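Local coordinates for protein transaminase (Bacillus megaterium, PDB 5G0A) that probably transfers amino groups between amines and carbonyl compounds with S-selectivity, using pyridoxal-5'-phosphate as cofactor, at residues 223-237 / 255-269. Numbering follows the deposited sequence.
Sequences IENYGPEQVAAVITE and IRKMTKELGVLWIND. Unlike the reference sequence in segment 255-269: Asn268 (reference Thr). With PLP (pyridoxal-5'-phosphate), chain K.
Val234 lays CG2 over the inner side of helix 255-262, 3.8 Å from CG2 of Thr259 and also against Met258 CE, in a right-handed beta-alpha-beta crossover of the large PLP-binding domain. Strands 231-236 and 265-269 run side by side and parallel, the axes of these short strand segments 29° apart. Backbone hydrogen bonds alternate between them, from Leu265 N to Ala232 O (3.0 Å) through to Asp269 N on Thr236 O. From the end of helix 214-226, Ile223 meets the same Met258 tip to tip, CD1 to CE at 3.8 Å, while its CG2 rests on Leu262 CD1. On the other side of the sheet, Ala233 CB touches Ile267 CD1, and Leu265 packs on helix 121-136.

Thr236 is a polar junction on the helix side of the sheet. With chi1 at 61°, OG1 sits between its own backbone N and carbonyl carbon. There it takes the Trp266 NE1 proton in the indole plane at 2.8 Å, nearly straight at 171°. It in turn donates to an in-plane lone pair of Asn268 OD1, 2.7 Å away. A valine here would probably leave the buried indole N-H and Asn268 OD1 without this shared partner. Both strands lead into the cofactor site: Glu237 OE2 accepts from Tyr148 N, and Asp269, also hydrogen-bonded to His149, brings OD2 to 2.8 Å from N1 of the PLP ring.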
# COMPACT_ATOMS: atom_id res chain seq x y z
N ILE B 223 -14.61 -5.63 11.47
CA ILE B 223 -15.11 -4.35 11.00
C ILE B 223 -15.13 -3.29 12.11
O ILE B 223 -14.82 -2.13 11.86
CB ILE B 223 -16.51 -4.49 10.34
CG1 ILE B 223 -16.37 -5.39 9.11
CG2 ILE B 223 -17.10 -3.13 9.98
CD1 ILE B 223 -17.70 -5.90 8.57
N GLU B 224 -15.55 -3.69 13.30
CA GLU B 224 -15.52 -2.78 14.45
C GLU B 224 -14.10 -2.29 14.73
O GLU B 224 -13.87 -1.10 14.92
CB GLU B 224 -16.06 -3.48 15.70
CG GLU B 224 -17.56 -3.67 15.66
CD GLU B 224 -18.04 -4.49 16.84
OE1 GLU B 224 -17.19 -5.11 17.52
OE2 GLU B 224 -19.24 -4.48 17.08
N ASN B 225 -13.15 -3.22 14.71
CA ASN B 225 -11.75 -2.90 15.01
C ASN B 225 -11.14 -1.91 14.02
O ASN B 225 -10.49 -0.96 14.41
CB ASN B 225 -10.93 -4.18 15.07
CG ASN B 225 -9.52 -3.94 15.59
OD1 ASN B 225 -8.61 -3.59 14.84
ND2 ASN B 225 -9.34 -4.12 16.91
N TYR B 226 -11.35 -2.15 12.73
CA TYR B 226 -10.84 -1.27 11.69
C TYR B 226 -11.65 0.02 11.56
O TYR B 226 -11.19 0.99 10.93
CB TYR B 226 -10.73 -2.02 10.35
CG TYR B 226 -9.44 -2.82 10.28
CD1 TYR B 226 -9.36 -4.10 10.82
CD2 TYR B 226 -8.30 -2.28 9.68
CE1 TYR B 226 -8.19 -4.83 10.76
CE2 TYR B 226 -7.11 -2.98 9.65
CZ TYR B 226 -7.07 -4.26 10.16
OH TYR B 226 -5.89 -4.98 10.11
N GLY B 227 -12.83 0.04 12.20
CA GLY B 227 -13.72 1.19 12.13
C GLY B 227 -14.77 1.00 11.04
O GLY B 227 -14.44 1.06 9.86
N PRO B 228 -16.04 0.76 11.42
CA PRO B 228 -17.08 0.62 10.38
C PRO B 228 -17.15 1.84 9.48
O PRO B 228 -17.53 1.70 8.31
CB PRO B 228 -18.37 0.47 11.21
CG PRO B 228 -17.89 -0.10 12.51
CD PRO B 228 -16.64 0.70 12.77
N GLU B 229 -16.71 3.00 9.97
CA GLU B 229 -16.67 4.22 9.18
C GLU B 229 -15.62 4.20 8.04
O GLU B 229 -15.60 5.08 7.20
CB GLU B 229 -16.51 5.48 10.07
CG GLU B 229 -15.11 5.77 10.64
CD GLU B 229 -14.62 4.81 11.70
OE1 GLU B 229 -15.38 3.96 12.22
OE2 GLU B 229 -13.42 4.90 12.04
N GLN B 230 -14.74 3.21 8.01
CA GLN B 230 -13.87 3.12 6.84
C GLN B 230 -14.05 1.84 6.03
O GLN B 230 -13.25 1.56 5.15
CB GLN B 230 -12.41 3.38 7.17
CG GLN B 230 -11.71 2.27 7.93
CD GLN B 230 -10.20 2.46 7.91
OE1 GLN B 230 -9.67 3.29 7.15
NE2 GLN B 230 -9.50 1.70 8.73
N VAL B 231 -15.11 1.09 6.34
CA VAL B 231 -15.42 -0.15 5.62
C VAL B 231 -16.57 0.14 4.63
O VAL B 231 -17.70 0.37 5.02
CB VAL B 231 -15.76 -1.34 6.55
CG1 VAL B 231 -16.14 -2.58 5.73
CG2 VAL B 231 -14.57 -1.69 7.45
N ALA B 232 -16.26 0.11 3.34
CA ALA B 232 -17.28 0.29 2.28
C ALA B 232 -18.29 -0.84 2.18
O ALA B 232 -19.47 -0.58 2.00
CB ALA B 232 -16.60 0.48 0.91
N ALA B 233 -17.81 -2.09 2.22
CA ALA B 233 -18.58 -3.25 1.79
C ALA B 233 -17.98 -4.55 2.28
O ALA B 233 -16.77 -4.65 2.56
CB ALA B 233 -18.68 -3.27 0.25
N VAL B 234 -18.84 -5.56 2.38
CA VAL B 234 -18.44 -6.94 2.47
C VAL B 234 -18.83 -7.54 1.12
O VAL B 234 -19.95 -7.34 0.65
CB VAL B 234 -19.22 -7.67 3.59
CG1 VAL B 234 -18.82 -9.14 3.61
CG2 VAL B 234 -18.92 -7.04 4.95
N ILE B 235 -17.89 -8.25 0.50
CA ILE B 235 -18.18 -8.98 -0.74
C ILE B 235 -18.23 -10.48 -0.46
O ILE B 235 -17.38 -10.99 0.24
CB ILE B 235 -17.17 -8.64 -1.86
CG1 ILE B 235 -17.63 -9.27 -3.19
CG2 ILE B 235 -15.71 -9.00 -1.48
CD1 ILE B 235 -16.88 -8.75 -4.39
N THR B 236 -19.22 -11.17 -1.03
CA THR B 236 -19.42 -12.59 -0.78
C THR B 236 -19.70 -13.34 -2.08
O THR B 236 -19.93 -12.72 -3.12
CB THR B 236 -20.64 -12.86 0.15
OG1 THR B 236 -21.83 -12.37 -0.49
CG2 THR B 236 -20.46 -12.18 1.52
N GLU B 237 -19.68 -14.67 -2.01
CA GLU B 237 -20.29 -15.56 -3.01
C GLU B 237 -21.21 -16.42 -2.17
O GLU B 237 -20.78 -16.89 -1.10
CB GLU B 237 -19.27 -16.51 -3.63
CG GLU B 237 -18.03 -15.93 -4.28
CD GLU B 237 -17.05 -17.03 -4.67
OE1 GLU B 237 -17.35 -17.79 -5.62
OE2 GLU B 237 -16.00 -17.17 -3.99
N ILE B 255 -25.20 -12.13 7.31
CA ILE B 255 -24.36 -11.09 6.70
C ILE B 255 -25.18 -9.89 6.25
O ILE B 255 -24.74 -8.74 6.42
CB ILE B 255 -23.52 -11.67 5.53
CG1 ILE B 255 -22.37 -12.54 6.07
CG2 ILE B 255 -23.01 -10.55 4.60
CD1 ILE B 255 -21.31 -11.85 6.93
N ARG B 256 -26.37 -10.13 5.71
CA ARG B 256 -27.22 -9.04 5.28
C ARG B 256 -27.60 -8.17 6.49
O ARG B 256 -27.53 -6.94 6.43
CB ARG B 256 -28.47 -9.57 4.56
CG ARG B 256 -29.55 -8.52 4.32
CD ARG B 256 -29.22 -7.52 3.21
NE ARG B 256 -28.17 -6.56 3.58
CZ ARG B 256 -27.73 -5.58 2.78
NH1 ARG B 256 -28.23 -5.39 1.57
NH2 ARG B 256 -26.77 -4.76 3.22
N LYS B 257 -28.01 -8.83 7.57
CA LYS B 257 -28.35 -8.17 8.82
C LYS B 257 -27.16 -7.41 9.42
O LYS B 257 -27.30 -6.24 9.76
CB LYS B 257 -28.90 -9.21 9.82
CG LYS B 257 -29.31 -8.63 11.17
CD LYS B 257 -30.25 -9.60 11.89
CE LYS B 257 -30.48 -9.21 13.34
NZ LYS B 257 -29.29 -9.46 14.21
N MET B 258 -26.01 -8.05 9.50
CA MET B 258 -24.79 -7.43 10.06
C MET B 258 -24.35 -6.20 9.27
O MET B 258 -24.05 -5.15 9.84
CB MET B 258 -23.65 -8.46 10.17
CG MET B 258 -22.29 -7.88 10.62
SD MET B 258 -20.85 -8.79 9.98
CE MET B 258 -20.73 -8.17 8.29
N THR B 259 -24.35 -6.30 7.93
CA THR B 259 -24.02 -5.13 7.12
C THR B 259 -25.00 -3.95 7.29
O THR B 259 -24.58 -2.80 7.43
CB THR B 259 -23.84 -5.50 5.62
OG1 THR B 259 -25.01 -6.16 5.11
CG2 THR B 259 -22.63 -6.42 5.43
N LYS B 260 -26.30 -4.23 7.30
CA LYS B 260 -27.30 -3.19 7.54
C LYS B 260 -27.06 -2.52 8.91
O LYS B 260 -27.12 -1.30 9.01
CB LYS B 260 -28.71 -3.78 7.54
CG LYS B 260 -29.29 -4.16 6.17
CD LYS B 260 -29.60 -2.96 5.30
CE LYS B 260 -30.40 -3.39 4.07
NZ LYS B 260 -30.67 -2.23 3.18
N GLU B 261 -26.80 -3.34 9.93
CA GLU B 261 -26.58 -2.81 11.30
C GLU B 261 -25.31 -1.95 11.40
O GLU B 261 -25.29 -0.95 12.11
CB GLU B 261 -26.52 -3.95 12.31
CG GLU B 261 -27.87 -4.63 12.51
CD GLU B 261 -27.81 -5.84 13.42
OE1 GLU B 261 -26.70 -6.31 13.77
OE2 GLU B 261 -28.89 -6.34 13.78
N LEU B 262 -24.27 -2.34 10.67
CA LEU B 262 -23.00 -1.59 10.69
C LEU B 262 -22.95 -0.40 9.72
O LEU B 262 -22.07 0.44 9.84
CB LEU B 262 -21.80 -2.53 10.45
CG LEU B 262 -21.59 -3.69 11.44
CD1 LEU B 262 -20.45 -4.58 10.98
CD2 LEU B 262 -21.37 -3.18 12.86
N GLY B 263 -23.90 -0.34 8.78
CA GLY B 263 -23.95 0.74 7.79
C GLY B 263 -22.93 0.51 6.69
O GLY B 263 -22.31 1.47 6.20
N VAL B 264 -22.80 -0.75 6.28
CA VAL B 264 -21.79 -1.19 5.29
C VAL B 264 -22.57 -1.84 4.14
O VAL B 264 -23.63 -2.44 4.37
CB VAL B 264 -20.82 -2.18 5.99
CG1 VAL B 264 -19.99 -3.02 5.02
CG2 VAL B 264 -19.92 -1.41 6.98
N LEU B 265 -22.09 -1.66 2.91
CA LEU B 265 -22.73 -2.31 1.77
C LEU B 265 -22.48 -3.82 1.73
O LEU B 265 -21.47 -4.33 2.24
CB LEU B 265 -22.27 -1.65 0.45
CG LEU B 265 -22.59 -0.18 0.24
CD1 LEU B 265 -21.95 0.31 -1.07
CD2 LEU B 265 -24.11 0.09 0.26
N TRP B 266 -23.42 -4.55 1.11
CA TRP B 266 -23.24 -5.95 0.79
C TRP B 266 -23.22 -6.15 -0.73
O TRP B 266 -24.21 -5.86 -1.42
CB TRP B 266 -24.32 -6.85 1.47
CG TRP B 266 -24.26 -8.28 1.04
CD1 TRP B 266 -23.13 -9.04 0.82
CD2 TRP B 266 -25.38 -9.15 0.78
NE1 TRP B 266 -23.49 -10.31 0.41
CE2 TRP B 266 -24.85 -10.40 0.39
CE3 TRP B 266 -26.78 -8.99 0.85
CZ2 TRP B 266 -25.67 -11.49 0.04
CZ3 TRP B 266 -27.58 -10.08 0.51
CH2 TRP B 266 -27.03 -11.30 0.11
N ILE B 267 -22.07 -6.57 -1.24
CA ILE B 267 -21.92 -6.93 -2.65
C ILE B 267 -22.01 -8.44 -2.70
O ILE B 267 -21.19 -9.13 -2.10
CB ILE B 267 -20.53 -6.51 -3.21
CG1 ILE B 267 -20.30 -5.00 -3.05
CG2 ILE B 267 -20.41 -7.00 -4.67
CD1 ILE B 267 -18.85 -4.56 -3.33
N ASN B 268 -22.99 -8.98 -3.43
CA ASN B 268 -22.91 -10.40 -3.71
C ASN B 268 -22.44 -10.66 -5.14
O ASN B 268 -22.97 -10.09 -6.08
CB ASN B 268 -24.20 -11.19 -3.43
CG ASN B 268 -23.97 -12.67 -3.48
OD1 ASN B 268 -23.11 -13.21 -2.74
ND2 ASN B 268 -24.67 -13.36 -4.38
N ASP B 269 -21.40 -11.49 -5.25
CA ASP B 269 -20.78 -11.81 -6.52
C ASP B 269 -21.55 -12.97 -7.15
O ASP B 269 -21.46 -14.10 -6.67
CB ASP B 269 -19.31 -12.19 -6.29
CG ASP B 269 -18.53 -12.39 -7.59
OD1 ASP B 269 -19.15 -12.48 -8.67
OD2 ASP B 269 -17.28 -12.44 -7.52
N1 PLP K . -16.30 -14.00 -9.63
C2 PLP K . -16.66 -15.31 -9.52
C2A PLP K . -17.46 -15.77 -8.32
C3 PLP K . -16.33 -16.26 -10.60
O3 PLP K . -16.70 -17.55 -10.56
C4 PLP K . -15.58 -15.77 -11.77
C4A PLP K . -15.26 -16.71 -12.93
C5 PLP K . -15.21 -14.33 -11.73
C6 PLP K . -15.57 -13.54 -10.66
C5A PLP K . -14.38 -13.69 -12.83
O4P PLP K . -14.98 -13.74 -14.11
P PLP K . -14.00 -13.65 -15.40
O1P PLP K . -15.03 -13.53 -16.49
O2P PLP K . -13.09 -12.45 -15.26
O3P PLP K . -13.24 -14.95 -15.42
O HOH W 1 -20.33 2.38 8.80